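Local coordinates for protein beta-lactamase (Klebsiella pneumoniae, PDB 6HUH) that probably hydrolyses beta-lactam antibiotics to substituted beta-amino acids, as a class D serine beta-lactamase that confers antibiotic resistance, at residues M60-G65 and L177-N182. Numbering follows the deposited sequence.
Sequences MGYDSG and LQHTAN
Tyr62 and His179 make most of this contact, in which one aromatic side chain of helix 56-64 lies against helix 174-184. The main interaction is a CH-pi contact: His179 CB stands over the centre of the phenol ring, 3.5 Å from the ring centroid and only 10° off the normal. It is roughly equidistant from the six ring carbons of Tyr62.

The two rings add a weaker aromatic term. Their planes are inclined by 21°, but with centroids 4.9 Å apart they are slid past one another and barely overlap, so this is not a full stack. The backbone of His179 places CB over the phenol, and chi1 of -78°, with CG anti to the carbonyl carbon, swings the imidazole off past the CD1-CE1 side of Tyr62. Thr180 adds a smaller, oblique contact, its OG1 3.8 Å from Tyr62 CD2.

The polar groups of these three side chains bond to neighbours outside the pair of segments. Tyr62 OH is hydrogen-bonded to Asp69 O, Thr180 OG1 to Thr176 O one turn back in its own helix, and His179 ND1 to Glu70 OE2, a carboxylate oxygen shared with Asn182 ND2.

The contact, largely buried, thus joins two helices of the transpeptidase-like fold through CH-pi and van der Waals packing, with no polar bond between the two segments, away from the predicted nucleophile Ser51. In the chain following helix 56-64, Asp69 O holds the hydroxyl end of Tyr62, while the bond from His179 ND1 to Glu70 probably limits rotation of the imidazole.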
ATOM      1  N   MET A  60      14.795   8.577  10.585  1.00 28.11           N
ATOM      2  CA  MET A  60      15.986   7.925  11.143  1.00 27.59           C
ATOM      3  C   MET A  60      16.348   6.780  10.210  1.00 32.25           C
ATOM      4  O   MET A  60      17.471   6.738   9.701  1.00 34.33           O
ATOM      5  CB  MET A  60      15.720   7.368  12.558  1.00 29.12           C
ATOM      6  CG  MET A  60      15.490   8.415  13.609  1.00 32.18           C
ATOM      7  SD  MET A  60      15.260   7.672  15.253  1.00 36.28           S
ATOM      8  CE  MET A  60      14.214   8.927  16.023  1.00 31.96           C
ATOM      9  N   GLY A  61      15.366   5.915   9.954  1.00 26.99           N
ATOM     10  CA  GLY A  61      15.468   4.758   9.068  1.00 26.94           C
ATOM     11  C   GLY A  61      15.898   5.051   7.645  1.00 29.08           C
ATOM     12  O   GLY A  61      16.682   4.294   7.082  1.00 30.77           O
ATOM     13  N   TYR A  62      15.424   6.144   7.054  1.00 23.38           N
ATOM     14  CA  TYR A  62      15.874   6.485   5.711  1.00 23.85           C
ATOM     15  C   TYR A  62      17.205   7.207   5.701  1.00 31.47           C
ATOM     16  O   TYR A  62      17.979   7.012   4.776  1.00 35.90           O
ATOM     17  CB  TYR A  62      14.830   7.278   4.934  1.00 23.94           C
ATOM     18  CG  TYR A  62      13.682   6.415   4.465  1.00 23.27           C
ATOM     19  CD1 TYR A  62      13.852   5.490   3.437  1.00 24.02           C
ATOM     20  CD2 TYR A  62      12.419   6.534   5.037  1.00 22.87           C
ATOM     21  CE1 TYR A  62      12.795   4.685   3.014  1.00 23.08           C
ATOM     22  CE2 TYR A  62      11.360   5.729   4.628  1.00 22.88           C
ATOM     23  CZ  TYR A  62      11.550   4.809   3.618  1.00 27.23           C
ATOM     24  OH  TYR A  62      10.474   4.057   3.235  1.00 28.30           O
ATOM     25  N   ASP A  63      17.481   8.029   6.711  1.00 26.74           N
ATOM     26  CA  ASP A  63      18.734   8.777   6.795  1.00 27.56           C
ATOM     27  C   ASP A  63      19.932   7.858   7.027  1.00 32.79           C
ATOM     28  O   ASP A  63      20.987   8.068   6.431  1.00 33.03           O
ATOM     29  CB  ASP A  63      18.650   9.851   7.900  1.00 28.52           C
ATOM     30  CG  ASP A  63      19.814  10.816   7.891  1.00 35.06           C
ATOM     31  OD1 ASP A  63      19.968  11.567   6.871  1.00 34.24           O
ATOM     32  OD2 ASP A  63      20.566  10.846   8.903  1.00 39.79           O
ATOM     33  N   SER A  64      19.767   6.859   7.918  1.00 29.65           N
ATOM     34  CA  SER A  64      20.816   5.923   8.286  1.00 30.06           C
ATOM     35  C   SER A  64      21.014   4.828   7.246  1.00 35.57           C
ATOM     36  O   SER A  64      22.117   4.309   7.124  1.00 37.69           O
ATOM     37  CB  SER A  64      20.550   5.338   9.667  1.00 33.45           C
ATOM     38  OG  SER A  64      19.277   4.720   9.744  1.00 41.83           O
ATOM     39  N   GLY A  65      19.965   4.506   6.487  1.00 30.42           N
ATOM     40  CA  GLY A  65      20.031   3.491   5.446  1.00 29.65           C
ATOM     41  C   GLY A  65      19.389   2.166   5.798  1.00 31.84           C
ATOM     42  O   GLY A  65      19.461   1.225   4.998  1.00 33.46           O
ATOM     43  N   LEU A 177      12.965  12.744   3.010  1.00 34.34           N
ATOM     44  CA  LEU A 177      11.677  13.434   3.191  1.00 33.92           C
ATOM     45  C   LEU A 177      10.652  12.893   2.221  1.00 37.58           C
ATOM     46  O   LEU A 177       9.487  12.771   2.603  1.00 37.25           O
ATOM     47  CB  LEU A 177      11.782  14.967   3.000  1.00 35.66           C
ATOM     48  CG  LEU A 177      12.629  15.801   3.986  1.00 41.08           C
ATOM     49  CD1 LEU A 177      12.686  17.249   3.540  1.00 43.23           C
ATOM     50  CD2 LEU A 177      12.087  15.725   5.411  1.00 41.82           C
ATOM     51  N   GLN A 178      11.065  12.579   0.968  1.00 33.27           N
ATOM     52  CA  GLN A 178      10.148  12.034  -0.026  1.00 32.72           C
ATOM     53  C   GLN A 178       9.745  10.591   0.289  1.00 35.82           C
ATOM     54  O   GLN A 178       8.564  10.277   0.212  1.00 34.58           O
ATOM     55  CB  GLN A 178      10.675  12.196  -1.455  1.00 35.67           C
ATOM     56  CG  GLN A 178       9.597  12.055  -2.538  1.00 58.19           C
ATOM     57  CD  GLN A 178       8.645  13.235  -2.641  1.00 91.93           C
ATOM     58  OE1 GLN A 178       7.506  13.201  -2.147  1.00 89.77           O
ATOM     59  NE2 GLN A 178       9.073  14.291  -3.327  1.00 87.11           N
ATOM     60  N   HIS A 179      10.683   9.726   0.684  1.00 33.53           N
ATOM     61  CA  HIS A 179      10.336   8.348   1.049  1.00 32.70           C
ATOM     62  C   HIS A 179       9.381   8.331   2.265  1.00 34.14           C
ATOM     63  O   HIS A 179       8.386   7.597   2.256  1.00 33.86           O
ATOM     64  CB  HIS A 179      11.590   7.534   1.348  1.00 33.33           C
ATOM     65  CG  HIS A 179      12.351   7.064   0.145  1.00 37.92           C
ATOM     66  ND1 HIS A 179      11.716   6.461  -0.921  1.00 40.18           N
ATOM     67  CD2 HIS A 179      13.690   7.032  -0.071  1.00 40.10           C
ATOM     68  CE1 HIS A 179      12.679   6.124  -1.771  1.00 40.38           C
ATOM     69  NE2 HIS A 179      13.881   6.452  -1.305  1.00 40.72           N
ATOM     70  N   THR A 180       9.667   9.175   3.276  1.00 28.49           N
ATOM     71  CA  THR A 180       8.846   9.344   4.485  1.00 27.15           C
ATOM     72  C   THR A 180       7.422   9.799   4.105  1.00 33.23           C
ATOM     73  O   THR A 180       6.457   9.285   4.659  1.00 33.87           O
ATOM     74  CB  THR A 180       9.531  10.336   5.455  1.00 30.21           C
ATOM     75  OG1 THR A 180      10.857   9.866   5.781  1.00 25.22           O
ATOM     76  CG2 THR A 180       8.699  10.595   6.734  1.00 21.43           C
ATOM     77  N   ALA A 181       7.307  10.755   3.156  1.00 30.55           N
ATOM     78  CA  ALA A 181       6.057  11.294   2.629  1.00 30.70           C
ATOM     79  C   ALA A 181       5.229  10.192   1.963  1.00 34.25           C
ATOM     80  O   ALA A 181       4.039  10.046   2.254  1.00 34.23           O
ATOM     81  CB  ALA A 181       6.358  12.391   1.606  1.00 33.05           C
ATOM     82  N   ASN A 182       5.872   9.426   1.071  1.00 31.09           N
ATOM     83  CA  ASN A 182       5.256   8.353   0.310  1.00 31.85           C
ATOM     84  C   ASN A 182       4.601   7.314   1.207  1.00 36.32           C
ATOM     85  O   ASN A 182       3.384   7.134   1.121  1.00 36.29           O
ATOM     86  CB  ASN A 182       6.247   7.733  -0.683  1.00 29.23           C
ATOM     87  CG  ASN A 182       6.661   8.635  -1.842  1.00 48.81           C
ATOM     88  OD1 ASN A 182       6.016   9.631  -2.180  1.00 36.33           O
ATOM     89  ND2 ASN A 182       7.741   8.277  -2.519  1.00 46.40           N
TER